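Local coordinates for putative dihydrodipicolinate synthase family protein (Coccidioides immitis, PDB 3QFE), which is of no established function but, as a putative member of the dihydrodipicolinate synthase family, folds as a beta/alpha (TIM) barrel followed by additional helices, at residues 105-110 against 138-143; 261-266 against 286-291; 223-228 against 308-313; 31-36 against 277-282; 49-54 against 68-73. All blocks are in the same frame, centred on the assembly; numbering follows the deposited sequence.

Contact 1 (105-110 against 138-143); sequences AGANYV and SPLPVV
Val110 and Val142 form a parallel bridge that shows how two neighbouring strands of a beta/alpha barrel are stitched together at their first residues. The backbone does the gripping: Val110 N donates to Pro141 O at 3.0 Å, and Val143 N donates to Val110 O at 2.8 Å with an almost straight N-H...O angle of 175°. On the same face of the sheet, Val110 CG2 lies 3.9 Å from Val142 CG2. Its other methyl, CG1, meets Leu140 CD1 at 3.8 Å, the two side chains crossing at nearly a right angle. Leu140 also brings CD1 to 3.9 Å from Ala107 CB, so the loop ahead of each strand is joined to the other. At the edge of the Tyr109 ring, near its plane, sits Pro141 CB. In the second shell, Ser138 OG, turned anti to its own backbone N (chi1 171°), donates to Leu140 O at 2.7 Å, on a lone pair in the carbonyl plane, and so braces the turn after helix 124-137. Tyr109 bonds through OH to Pro7 O. Strand 109-112 lies between strands 83-86 and 142-146, while Ile99 of helix 92-105 packs on Val110 and Ser138.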
# COMPACT_ATOMS: atom_id res chain seq x y z
N ALA A 105 -3.41 1.92 18.11
CA ALA A 105 -3.80 3.08 17.31
C ALA A 105 -4.99 2.80 16.38
O ALA A 105 -5.53 3.71 15.79
CB ALA A 105 -2.61 3.62 16.55
N GLY A 106 -5.39 1.53 16.27
CA GLY A 106 -6.59 1.16 15.53
C GLY A 106 -6.44 0.41 14.21
O GLY A 106 -7.42 0.27 13.49
N ALA A 107 -5.25 -0.08 13.86
CA ALA A 107 -5.07 -0.88 12.63
C ALA A 107 -5.84 -2.23 12.68
O ALA A 107 -6.15 -2.71 13.78
CB ALA A 107 -3.61 -1.12 12.35
N ASN A 108 -6.19 -2.80 11.52
CA ASN A 108 -6.87 -4.12 11.47
C ASN A 108 -5.87 -5.24 11.17
O ASN A 108 -6.05 -6.40 11.61
CB ASN A 108 -7.98 -4.19 10.42
CG ASN A 108 -8.98 -3.05 10.53
OD1 ASN A 108 -8.98 -2.12 9.72
ND2 ASN A 108 -9.82 -3.11 11.53
N TYR A 109 -4.83 -4.89 10.41
CA TYR A 109 -3.82 -5.84 9.99
C TYR A 109 -2.44 -5.20 10.05
O TYR A 109 -2.30 -3.96 9.94
CB TYR A 109 -4.08 -6.26 8.54
CG TYR A 109 -5.53 -6.51 8.16
CD1 TYR A 109 -6.21 -7.67 8.56
CD2 TYR A 109 -6.21 -5.62 7.37
CE1 TYR A 109 -7.51 -7.90 8.19
CE2 TYR A 109 -7.52 -5.84 6.99
CZ TYR A 109 -8.17 -6.97 7.39
OH TYR A 109 -9.48 -7.15 7.00
N VAL A 110 -1.42 -6.03 10.17
CA VAL A 110 -0.07 -5.52 10.08
C VAL A 110 0.65 -6.16 8.92
O VAL A 110 0.49 -7.35 8.66
CB VAL A 110 0.75 -5.66 11.40
CG1 VAL A 110 0.12 -4.84 12.45
CG2 VAL A 110 0.83 -7.11 11.86
N SER A 138 1.67 -11.62 17.75
CA SER A 138 0.98 -10.45 17.24
C SER A 138 -0.50 -10.45 17.59
O SER A 138 -1.20 -11.44 17.37
CB SER A 138 1.16 -10.29 15.72
OG SER A 138 0.32 -9.25 15.22
N PRO A 139 -0.99 -9.33 18.14
CA PRO A 139 -2.41 -9.20 18.42
C PRO A 139 -3.25 -8.92 17.18
O PRO A 139 -4.47 -8.93 17.27
CB PRO A 139 -2.48 -8.01 19.39
CG PRO A 139 -1.18 -7.30 19.26
CD PRO A 139 -0.17 -8.28 18.78
N LEU A 140 -2.61 -8.66 16.05
CA LEU A 140 -3.32 -8.40 14.80
C LEU A 140 -2.94 -9.45 13.74
O LEU A 140 -1.83 -9.99 13.76
CB LEU A 140 -3.00 -6.97 14.29
CG LEU A 140 -3.62 -5.74 15.00
CD1 LEU A 140 -3.10 -4.45 14.40
CD2 LEU A 140 -5.15 -5.72 15.02
N PRO A 141 -3.86 -9.74 12.81
CA PRO A 141 -3.51 -10.65 11.70
C PRO A 141 -2.34 -10.12 10.84
O PRO A 141 -2.23 -8.91 10.62
CB PRO A 141 -4.81 -10.72 10.88
CG PRO A 141 -5.91 -10.29 11.80
CD PRO A 141 -5.29 -9.37 12.82
N VAL A 142 -1.52 -11.03 10.33
CA VAL A 142 -0.25 -10.67 9.70
C VAL A 142 -0.24 -10.89 8.18
O VAL A 142 -0.62 -11.94 7.70
CB VAL A 142 0.92 -11.47 10.37
CG1 VAL A 142 2.21 -11.41 9.54
CG2 VAL A 142 1.14 -10.98 11.81
N VAL A 143 0.18 -9.87 7.44
CA VAL A 143 0.41 -10.01 6.00
C VAL A 143 1.93 -9.93 5.74
O VAL A 143 2.59 -8.95 6.12
CB VAL A 143 -0.37 -8.93 5.16
CG1 VAL A 143 -0.14 -9.14 3.66
CG2 VAL A 143 -1.86 -9.00 5.45

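Contact 2 (261-266 against 286-291); sequences GIATTK and LRPRKP
Lys266, in the first turns of helix 262-271, wraps its aliphatic chain round the carbonyl oxygen of Leu286, in a contact between helical parts that follow the eight-stranded beta/alpha barrel. The loop 286-291 has no regular structure and runs from the end of helix 282-285 across the start of helix 262-271. Packing is tight round the lysine. Its CB comes within 3.2 Å of Leu286 O and its CE within 3.3 Å of Leu286 O, while CE also rests 3.7 Å from Leu286 CD2. A bend at chi3 (76°) curls the chain about that oxygen and delivers the ammonium to the next carbonyl, where NZ donates to Arg287 O from above the carbonyl plane. Beyond the two segments NZ forms a salt bridge with Glu57 and a hydrogen bond with Thr20 O, so the buried charge is probably well compensated. The other carboxylate oxygen of Glu57 accepts from Arg289 N, which ties the loop to the same acid.

The outer side is looser. Ala263 CB and Pro288 CG meet at 4.0 Å as a single apolar touch, and Arg287 directs its side chain away into an exposed position. Between these two regimes a water donates both its bonds, to Ala263 O at 2.8 Å and to Leu286 O at 2.9 Å.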
# COMPACT_ATOMS: atom_id res chain seq x y z
N GLY A 261 11.19 7.08 -8.06
CA GLY A 261 10.37 6.39 -7.05
C GLY A 261 9.55 7.38 -6.24
O GLY A 261 8.73 8.13 -6.80
N ILE A 262 9.78 7.39 -4.92
CA ILE A 262 8.92 8.06 -3.94
C ILE A 262 8.71 9.57 -4.18
O ILE A 262 7.59 10.06 -4.05
CB ILE A 262 9.43 7.81 -2.49
CG1 ILE A 262 9.10 6.38 -2.05
CG2 ILE A 262 8.83 8.81 -1.48
CD1 ILE A 262 10.07 5.84 -1.00
N ALA A 263 9.76 10.30 -4.51
CA ALA A 263 9.65 11.74 -4.70
C ALA A 263 8.70 12.12 -5.85
O ALA A 263 7.98 13.13 -5.77
CB ALA A 263 11.01 12.35 -4.92
N THR A 264 8.70 11.31 -6.90
CA THR A 264 7.85 11.55 -8.06
C THR A 264 6.39 11.24 -7.72
O THR A 264 5.50 12.02 -8.06
CB THR A 264 8.33 10.74 -9.30
OG1 THR A 264 9.64 11.17 -9.65
CG2 THR A 264 7.44 11.00 -10.48
N THR A 265 6.17 10.11 -7.06
CA THR A 265 4.84 9.73 -6.60
C THR A 265 4.22 10.79 -5.68
O THR A 265 3.10 11.23 -5.92
CB THR A 265 4.84 8.35 -5.92
OG1 THR A 265 5.16 7.36 -6.90
CG2 THR A 265 3.44 8.01 -5.31
N LYS A 266 4.96 11.23 -4.66
CA LYS A 266 4.51 12.32 -3.77
C LYS A 266 4.11 13.58 -4.54
O LYS A 266 3.09 14.19 -4.23
CB LYS A 266 5.55 12.68 -2.71
CG LYS A 266 5.88 11.55 -1.75
CD LYS A 266 6.72 12.05 -0.55
CE LYS A 266 5.82 12.79 0.41
NZ LYS A 266 6.48 13.17 1.67
N LEU A 286 4.46 17.75 0.45
CA LEU A 286 4.76 16.45 -0.09
C LEU A 286 6.17 16.34 -0.69
O LEU A 286 6.47 15.44 -1.49
CB LEU A 286 3.67 16.02 -1.09
CG LEU A 286 2.36 15.68 -0.37
CD1 LEU A 286 1.17 15.67 -1.34
CD2 LEU A 286 2.47 14.37 0.39
N ARG A 287 7.05 17.25 -0.27
CA ARG A 287 8.48 17.00 -0.37
C ARG A 287 8.86 15.73 0.39
O ARG A 287 8.26 15.40 1.39
CB ARG A 287 9.27 18.18 0.20
CG ARG A 287 9.25 19.39 -0.70
CD ARG A 287 9.88 20.58 -0.00
NE ARG A 287 9.40 21.81 -0.63
CZ ARG A 287 10.04 22.98 -0.61
NH1 ARG A 287 11.21 23.10 0.01
NH2 ARG A 287 9.50 24.03 -1.22
N PRO A 288 9.84 14.98 -0.13
CA PRO A 288 10.45 13.93 0.66
C PRO A 288 11.02 14.51 1.96
O PRO A 288 11.39 15.68 1.99
CB PRO A 288 11.60 13.42 -0.22
CG PRO A 288 11.59 14.27 -1.47
CD PRO A 288 10.31 14.99 -1.53
N ARG A 289 11.07 13.71 3.02
CA ARG A 289 11.59 14.21 4.28
C ARG A 289 13.08 14.53 4.15
O ARG A 289 13.81 13.81 3.48
CB ARG A 289 11.33 13.21 5.43
CG ARG A 289 11.00 13.91 6.68
CD ARG A 289 11.04 13.04 7.94
NE ARG A 289 10.47 13.81 9.05
CZ ARG A 289 9.92 13.28 10.14
NH1 ARG A 289 9.91 11.97 10.35
NH2 ARG A 289 9.41 14.09 11.05
N LYS A 290 13.49 15.63 4.77
CA LYS A 290 14.90 15.99 4.96
C LYS A 290 15.75 14.78 5.33
O LYS A 290 15.35 13.99 6.17
CB LYS A 290 15.01 17.01 6.10
CG LYS A 290 15.48 18.33 5.68
CD LYS A 290 15.10 19.45 6.65
CE LYS A 290 15.46 19.16 8.08
NZ LYS A 290 15.94 20.41 8.71
N PRO A 291 16.96 14.67 4.76
CA PRO A 291 17.61 15.59 3.84
C PRO A 291 17.38 15.28 2.36
O PRO A 291 18.07 15.81 1.53
CB PRO A 291 19.09 15.37 4.15
CG PRO A 291 19.16 13.90 4.44
CD PRO A 291 17.85 13.54 5.11
O HOH W 1 8.04 15.25 -3.87

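Contact 3 (223-228 against 308-313); sequences NVFPKT and AEVAAI
Phe225 and Val310 carry the apolar part of this contact, in which the start of helix 226-237 packs against the long C-terminal helix 297-317 outside the barrel sheet. Val310 CG1 stands over one face of the phenyl ring, 3.4 Å from Phe225 CD2. With chi1 at 170° this methyl points away from the backbone N of its own residue and onto the ring. The opposite face receives Val224 CG1 from the preceding residue, so the ring is held between two valine methyls. The far end of the ring lies against helix backbone: Phe225 CE1 is 3.6 Å from Ala311 CA and 3.9 Å from Ala311 CB. Phe272 meets the same ring with its plane inclined at about 45°.

A turn further on, Thr228 crosses Ile313 at about a right angle, and both branches of the threonine face one methyl: CG2 is 4.2 Å from Ile313 CG2, and OG1 is 3.9 Å from Ile313 CG2.

The polar part lies just beyond. Glu314 pairs through OE1 with Thr228 OG1 and through OE2 with Lys227 N, in the first turn of helix 226-237. A carboxylate there would be expected to interact favourably with the helix dipole. The chemistry thus implies two complementary holds, a ring clasped by hydrocarbon and an acid of one helix bonded to the first turn of the other.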
# COMPACT_ATOMS: atom_id res chain seq x y z
N ASN A 223 -2.72 6.49 -5.11
CA ASN A 223 -2.48 7.78 -4.45
C ASN A 223 -2.87 8.93 -5.36
O ASN A 223 -3.36 9.97 -4.91
CB ASN A 223 -1.01 7.99 -4.10
CG ASN A 223 -0.63 7.41 -2.75
OD1 ASN A 223 -1.03 7.93 -1.71
ND2 ASN A 223 0.19 6.36 -2.77
N VAL A 224 -2.61 8.75 -6.65
CA VAL A 224 -2.73 9.84 -7.61
C VAL A 224 -4.13 9.94 -8.20
O VAL A 224 -4.74 11.01 -8.19
CB VAL A 224 -1.68 9.71 -8.71
CG1 VAL A 224 -1.64 10.99 -9.54
CG2 VAL A 224 -0.32 9.43 -8.09
N PHE A 225 -4.64 8.82 -8.70
CA PHE A 225 -5.97 8.75 -9.32
C PHE A 225 -6.78 7.59 -8.73
O PHE A 225 -6.99 6.58 -9.38
CB PHE A 225 -5.81 8.64 -10.83
CG PHE A 225 -5.04 9.78 -11.44
CD1 PHE A 225 -5.50 11.07 -11.35
CD2 PHE A 225 -3.84 9.56 -12.10
CE1 PHE A 225 -4.78 12.13 -11.90
CE2 PHE A 225 -3.13 10.60 -12.67
CZ PHE A 225 -3.59 11.88 -12.57
N PRO A 226 -7.24 7.73 -7.49
CA PRO A 226 -7.85 6.58 -6.86
C PRO A 226 -9.16 6.11 -7.51
O PRO A 226 -9.41 4.90 -7.55
CB PRO A 226 -8.08 7.04 -5.41
CG PRO A 226 -8.10 8.54 -5.47
CD PRO A 226 -7.11 8.88 -6.56
N LYS A 227 -9.97 7.04 -8.02
CA LYS A 227 -11.25 6.67 -8.64
C LYS A 227 -11.01 5.85 -9.90
O LYS A 227 -11.66 4.82 -10.13
CB LYS A 227 -12.09 7.91 -9.00
CG LYS A 227 -13.30 8.15 -8.13
CD LYS A 227 -14.14 6.89 -7.92
CE LYS A 227 -15.62 7.18 -8.02
NZ LYS A 227 -16.41 5.99 -7.66
N THR A 228 -10.05 6.30 -10.70
CA THR A 228 -9.67 5.58 -11.92
C THR A 228 -9.19 4.16 -11.59
O THR A 228 -9.69 3.20 -12.16
CB THR A 228 -8.63 6.35 -12.75
OG1 THR A 228 -9.13 7.66 -13.01
CG2 THR A 228 -8.38 5.66 -14.09
N ALA A 308 -1.73 13.86 -17.82
CA ALA A 308 -2.83 14.78 -18.17
C ALA A 308 -4.10 14.10 -18.65
O ALA A 308 -5.22 14.56 -18.31
CB ALA A 308 -2.38 15.81 -19.20
N GLU A 309 -3.93 13.03 -19.43
CA GLU A 309 -5.08 12.31 -19.99
C GLU A 309 -5.87 11.58 -18.89
O GLU A 309 -7.08 11.66 -18.85
CB GLU A 309 -4.67 11.33 -21.10
CG GLU A 309 -5.86 10.54 -21.66
CD GLU A 309 -5.49 9.54 -22.77
OE1 GLU A 309 -6.23 9.48 -23.78
OE2 GLU A 309 -4.49 8.80 -22.64
N VAL A 310 -5.16 10.86 -18.03
CA VAL A 310 -5.79 10.15 -16.92
C VAL A 310 -6.38 11.13 -15.89
O VAL A 310 -7.41 10.85 -15.30
CB VAL A 310 -4.81 9.13 -16.29
CG1 VAL A 310 -5.35 8.56 -14.99
CG2 VAL A 310 -4.57 7.99 -17.28
N ALA A 311 -5.75 12.29 -15.71
CA ALA A 311 -6.34 13.37 -14.91
C ALA A 311 -7.72 13.76 -15.43
O ALA A 311 -8.65 13.93 -14.63
CB ALA A 311 -5.42 14.60 -14.85
N ALA A 312 -7.86 13.88 -16.74
CA ALA A 312 -9.15 14.24 -17.33
C ALA A 312 -10.19 13.15 -17.12
O ALA A 312 -11.37 13.42 -16.89
CB ALA A 312 -9.02 14.58 -18.82
N ILE A 313 -9.73 11.90 -17.16
CA ILE A 313 -10.59 10.75 -16.87
C ILE A 313 -11.04 10.76 -15.41
O ILE A 313 -12.22 10.51 -15.11
CB ILE A 313 -9.90 9.42 -17.23
CG1 ILE A 313 -9.85 9.24 -18.77
CG2 ILE A 313 -10.59 8.23 -16.53
CD1 ILE A 313 -8.93 8.10 -19.20

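Contact 4 (31-36 against 277-282); sequences LASQER and AGIEDA
Ile279 sets its two branches against Ser33, and these two residues together with Arg36 make up most of the contact between helix 31-42 and the loop joining helices 273-276 and 282-285. The CG1-CD1 arm rests on the helix backbone, with Ile279 CD1 3.6 Å from Ser33 O. The CG2 methyl, on the far side of CB from the isoleucine's own N, falls beside the serine side chain, 3.9 Å from Ser33 CB. Phe21 touches both residues and Tyr37, one turn along the helix, packs on Ile279, so the isoleucine is enclosed by helix and loop groups.

Ser33 presents both CB and OG to the CG2 methyl; the polar partner of the hydroxyl is Asp30, with a further weak bond to Lys285.

Arg36 contributes mainly through the start of its side chain: CB is 4.1 Å from Ile279 CG1. In one of its two modelled conformers the chain then runs extended over the loop towards Gly278, so the place of the guanidinium is doubtful. The loop bends here because Gly278, at positive phi, closes helix 273-276 with a Schellman motif, and Ala277 CB just before it approaches Arg36 O at 4.4 Å.

Chemically, an aliphatic side chain packs on helix backbone and serine with no clear polar bond between the segments. The join between the barrel's first helix and the C-terminal helical region therefore rests here mainly on van der Waals packing, with Arg36 at the exposed margin.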
# COMPACT_ATOMS: atom_id res chain seq x y z
N LEU A 31 -0.66 16.60 10.30
CA LEU A 31 -1.79 15.69 10.56
C LEU A 31 -3.13 16.24 10.04
O LEU A 31 -3.97 15.48 9.54
CB LEU A 31 -1.86 15.30 12.05
CG LEU A 31 -0.61 14.53 12.57
CD1 LEU A 31 -0.58 14.28 14.08
CD2 LEU A 31 -0.34 13.22 11.80
N ALA A 32 -3.34 17.55 10.11
CA ALA A 32 -4.56 18.13 9.57
C ALA A 32 -4.67 17.84 8.07
O ALA A 32 -5.71 17.37 7.59
CB ALA A 32 -4.66 19.65 9.88
N SER A 33 -3.60 18.10 7.32
CA SER A 33 -3.64 17.74 5.91
C SER A 33 -3.75 16.23 5.70
O SER A 33 -4.53 15.77 4.86
CB SER A 33 -2.45 18.32 5.17
OG SER A 33 -2.41 19.72 5.41
N GLN A 34 -2.97 15.47 6.47
CA GLN A 34 -2.97 14.02 6.38
C GLN A 34 -4.37 13.43 6.56
O GLN A 34 -4.75 12.49 5.86
CB GLN A 34 -2.04 13.42 7.45
CG GLN A 34 -1.69 11.98 7.18
CD GLN A 34 -0.74 11.83 6.01
OE1 GLN A 34 0.41 12.27 6.07
NE2 GLN A 34 -1.20 11.23 4.95
N GLU A 35 -5.11 13.93 7.54
CA GLU A 35 -6.47 13.44 7.76
C GLU A 35 -7.40 13.72 6.55
O GLU A 35 -8.14 12.82 6.14
CB GLU A 35 -7.07 14.03 9.04
CG GLU A 35 -8.24 13.21 9.56
CD GLU A 35 -9.04 13.93 10.63
OE1 GLU A 35 -8.51 14.90 11.19
OE2 GLU A 35 -10.20 13.54 10.93
N ARG A 36 -7.33 14.94 6.01
CA ARG A 36 -8.09 15.31 4.81
C ARG A 36 -7.80 14.36 3.68
O ARG A 36 -8.72 13.94 2.97
CB ARG A 36 -7.76 16.74 4.35
CG ARG A 36 -8.23 17.80 5.30
CD ARG A 36 -8.11 19.19 4.69
NE ARG A 36 -8.72 20.17 5.59
CZ ARG A 36 -8.67 21.48 5.40
NH1 ARG A 36 -9.26 22.30 6.27
NH2 ARG A 36 -8.04 21.97 4.34
N ALA A 277 -8.41 17.04 -2.93
CA ALA A 277 -8.78 16.90 -1.53
C ALA A 277 -8.80 18.26 -0.81
O ALA A 277 -9.03 18.32 0.39
CB ALA A 277 -7.83 15.92 -0.83
N GLY A 278 -8.54 19.34 -1.54
CA GLY A 278 -8.55 20.68 -0.97
C GLY A 278 -7.44 20.98 0.04
O GLY A 278 -7.64 21.75 0.99
N ILE A 279 -6.28 20.39 -0.18
CA ILE A 279 -5.13 20.65 0.67
C ILE A 279 -4.29 21.74 0.01
O ILE A 279 -3.85 21.57 -1.14
CB ILE A 279 -4.31 19.36 0.87
CG1 ILE A 279 -5.13 18.35 1.67
CG2 ILE A 279 -2.97 19.66 1.54
CD1 ILE A 279 -4.71 16.89 1.45
N GLU A 280 -4.13 22.86 0.71
CA GLU A 280 -3.36 24.01 0.22
C GLU A 280 -1.84 23.73 0.28
O GLU A 280 -1.38 23.01 1.19
CB GLU A 280 -3.68 25.24 1.07
CG GLU A 280 -5.08 25.86 0.81
CD GLU A 280 -5.18 27.31 1.30
OE1 GLU A 280 -5.65 28.18 0.51
OE2 GLU A 280 -4.77 27.58 2.46
N ASP A 281 -1.08 24.30 -0.66
CA ASP A 281 0.39 24.18 -0.69
C ASP A 281 0.83 22.71 -0.65
O ASP A 281 1.80 22.37 0.03
CB ASP A 281 1.06 24.89 0.52
CG ASP A 281 0.48 26.28 0.83
OD1 ASP A 281 0.37 27.16 -0.08
OD2 ASP A 281 0.16 26.50 2.02
N ALA A 282 0.10 21.85 -1.35
CA ALA A 282 0.31 20.40 -1.25
C ALA A 282 1.72 20.04 -1.69
O ALA A 282 2.34 19.13 -1.14
CB ALA A 282 -0.74 19.63 -2.05

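Contact 5 (49-54 against 68-73); sequences LVILGT and QLIATA
Leu52 spreads its fork over two successive residues of helix 63-77, a compact example of how a barrel strand and the helix that follows it interlock. One tine, CD2, lies 3.7 Å from Leu69 CD1; the other, CD1, lies 3.7 Å from Ile70 CD1. The leucine crosses Ile70 at about a right angle but meets Leu69 more obliquely, so its branched tip straddles the dip between them. Leu52 already lies beyond the strand, at positive phi (75°), and that turn of the backbone lets it face the helix directly after Ile51 instead of alternating to the other side.

The second bump is Ile51. Its side chain is folded at chi2 (-57°), and the CG1 arm settles into the shallow hollow at Ala73, where the helix offers no more than a methyl: Ile51 CG1 is 3.6 Å from Ala73 CB, and Ile51 CD1 is 3.7 Å from Ala73 CB. Its CG2 branch sits more loosely near the preceding turn, 4.3 Å from Leu69 CB. The small residue thus admits the strand side chain, while the larger ones a turn earlier embrace Leu52.

Strand 49-51 and helix segment 68-73 run nearly antiparallel, at 160°, within the beta-alpha-beta unit that continues into strand 83-86. Tyr38 of helix 31-42 packs on Ile51, Leu69 and Ala73, and Ala102 and Ala105 of helix 92-105 touch Ile70. The chemistry is wholly aliphatic across the two segments, consistent with steric fit and burial, rather than directional bonds, holding this part of the helix on the sheet.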
# COMPACT_ATOMS: atom_id res chain seq x y z
N LEU A 49 -6.85 1.07 3.09
CA LEU A 49 -5.59 1.82 3.09
C LEU A 49 -4.45 1.02 3.71
O LEU A 49 -4.60 0.35 4.75
CB LEU A 49 -5.73 3.17 3.79
CG LEU A 49 -6.67 4.23 3.17
CD1 LEU A 49 -6.78 5.46 4.04
CD2 LEU A 49 -6.22 4.65 1.78
N VAL A 50 -3.30 1.12 3.06
CA VAL A 50 -2.06 0.67 3.65
C VAL A 50 -1.35 1.90 4.20
O VAL A 50 -0.98 2.78 3.44
CB VAL A 50 -1.19 -0.11 2.64
CG1 VAL A 50 0.20 -0.36 3.21
CG2 VAL A 50 -1.90 -1.42 2.25
N ILE A 51 -1.22 1.95 5.52
CA ILE A 51 -0.55 3.05 6.19
C ILE A 51 0.84 2.58 6.60
O ILE A 51 1.00 1.51 7.18
CB ILE A 51 -1.35 3.53 7.44
CG1 ILE A 51 -2.82 3.76 7.08
CG2 ILE A 51 -0.75 4.79 8.04
CD1 ILE A 51 -3.04 4.77 5.93
N LEU A 52 1.84 3.39 6.31
CA LEU A 52 3.22 3.10 6.64
C LEU A 52 3.80 2.06 5.72
O LEU A 52 4.71 1.33 6.10
CB LEU A 52 3.43 2.70 8.11
CG LEU A 52 2.80 3.54 9.22
CD1 LEU A 52 3.09 2.89 10.58
CD2 LEU A 52 3.29 4.98 9.17
N GLY A 53 3.29 1.99 4.50
CA GLY A 53 3.98 1.25 3.44
C GLY A 53 5.27 1.97 3.10
O GLY A 53 5.63 2.95 3.76
N THR A 54 5.97 1.49 2.08
CA THR A 54 7.25 2.09 1.68
C THR A 54 7.06 3.50 1.09
O THR A 54 7.92 4.39 1.27
CB THR A 54 7.99 1.13 0.71
OG1 THR A 54 8.43 -0.03 1.44
CG2 THR A 54 9.20 1.80 0.00
N GLN A 68 0.95 7.95 15.37
CA GLN A 68 0.06 9.09 15.10
C GLN A 68 -0.56 8.93 13.72
O GLN A 68 -1.72 9.26 13.53
CB GLN A 68 0.80 10.43 15.22
CG GLN A 68 1.08 10.76 16.64
CD GLN A 68 2.10 11.88 16.84
OE1 GLN A 68 2.85 12.25 15.91
NE2 GLN A 68 2.15 12.41 18.06
N LEU A 69 0.21 8.43 12.77
CA LEU A 69 -0.33 8.30 11.43
C LEU A 69 -1.41 7.24 11.40
O LEU A 69 -2.44 7.45 10.78
CB LEU A 69 0.75 8.01 10.42
CG LEU A 69 1.66 9.19 10.08
CD1 LEU A 69 2.73 8.65 9.14
CD2 LEU A 69 0.85 10.31 9.39
N ILE A 70 -1.19 6.12 12.10
CA ILE A 70 -2.19 5.08 12.12
C ILE A 70 -3.46 5.62 12.75
O ILE A 70 -4.54 5.46 12.17
CB ILE A 70 -1.71 3.79 12.85
CG1 ILE A 70 -0.49 3.22 12.11
CG2 ILE A 70 -2.83 2.73 12.82
CD1 ILE A 70 0.27 2.11 12.90
N ALA A 71 -3.33 6.28 13.90
CA ALA A 71 -4.47 6.85 14.61
C ALA A 71 -5.20 7.90 13.75
O ALA A 71 -6.43 7.98 13.73
CB ALA A 71 -4.00 7.50 15.95
N THR A 72 -4.43 8.68 13.01
CA THR A 72 -4.98 9.69 12.12
C THR A 72 -5.73 8.98 10.96
O THR A 72 -6.85 9.39 10.62
CB THR A 72 -3.87 10.67 11.63
OG1 THR A 72 -3.38 11.39 12.76
CG2 THR A 72 -4.39 11.65 10.58
N ALA A 73 -5.14 7.92 10.40
CA ALA A 73 -5.82 7.12 9.41
C ALA A 73 -7.17 6.64 9.94
O ALA A 73 -8.20 6.92 9.31
CB ALA A 73 -4.96 5.95 8.91

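Overall arrangement
The five contacts pass from barrel to C-terminal helices. Contacts 1 and 5 share the parallel sheet, their centres about 12 Å apart, and join where Ala105 CB packs 3.8 Å from Ile70 CB. Contact 5 also meets contact 4 through neighbouring helices, Gln34 CG lying 3.8 Å from Leu69 CD2, and touches contact 2 where Ile262 CD1 reaches Thr54 O at 3.4 Å. Contacts 2 and 4 interleave along the chain, three residues separating segments 277-282 and 286-291. Contact 3 lies on the opposite side of the chain's centre from contact 1, about 30 Å between centres. The calcium ion bound by Ala315 and Ser318 lies about 10 Å from the Ile313 side chain, beyond direct contact.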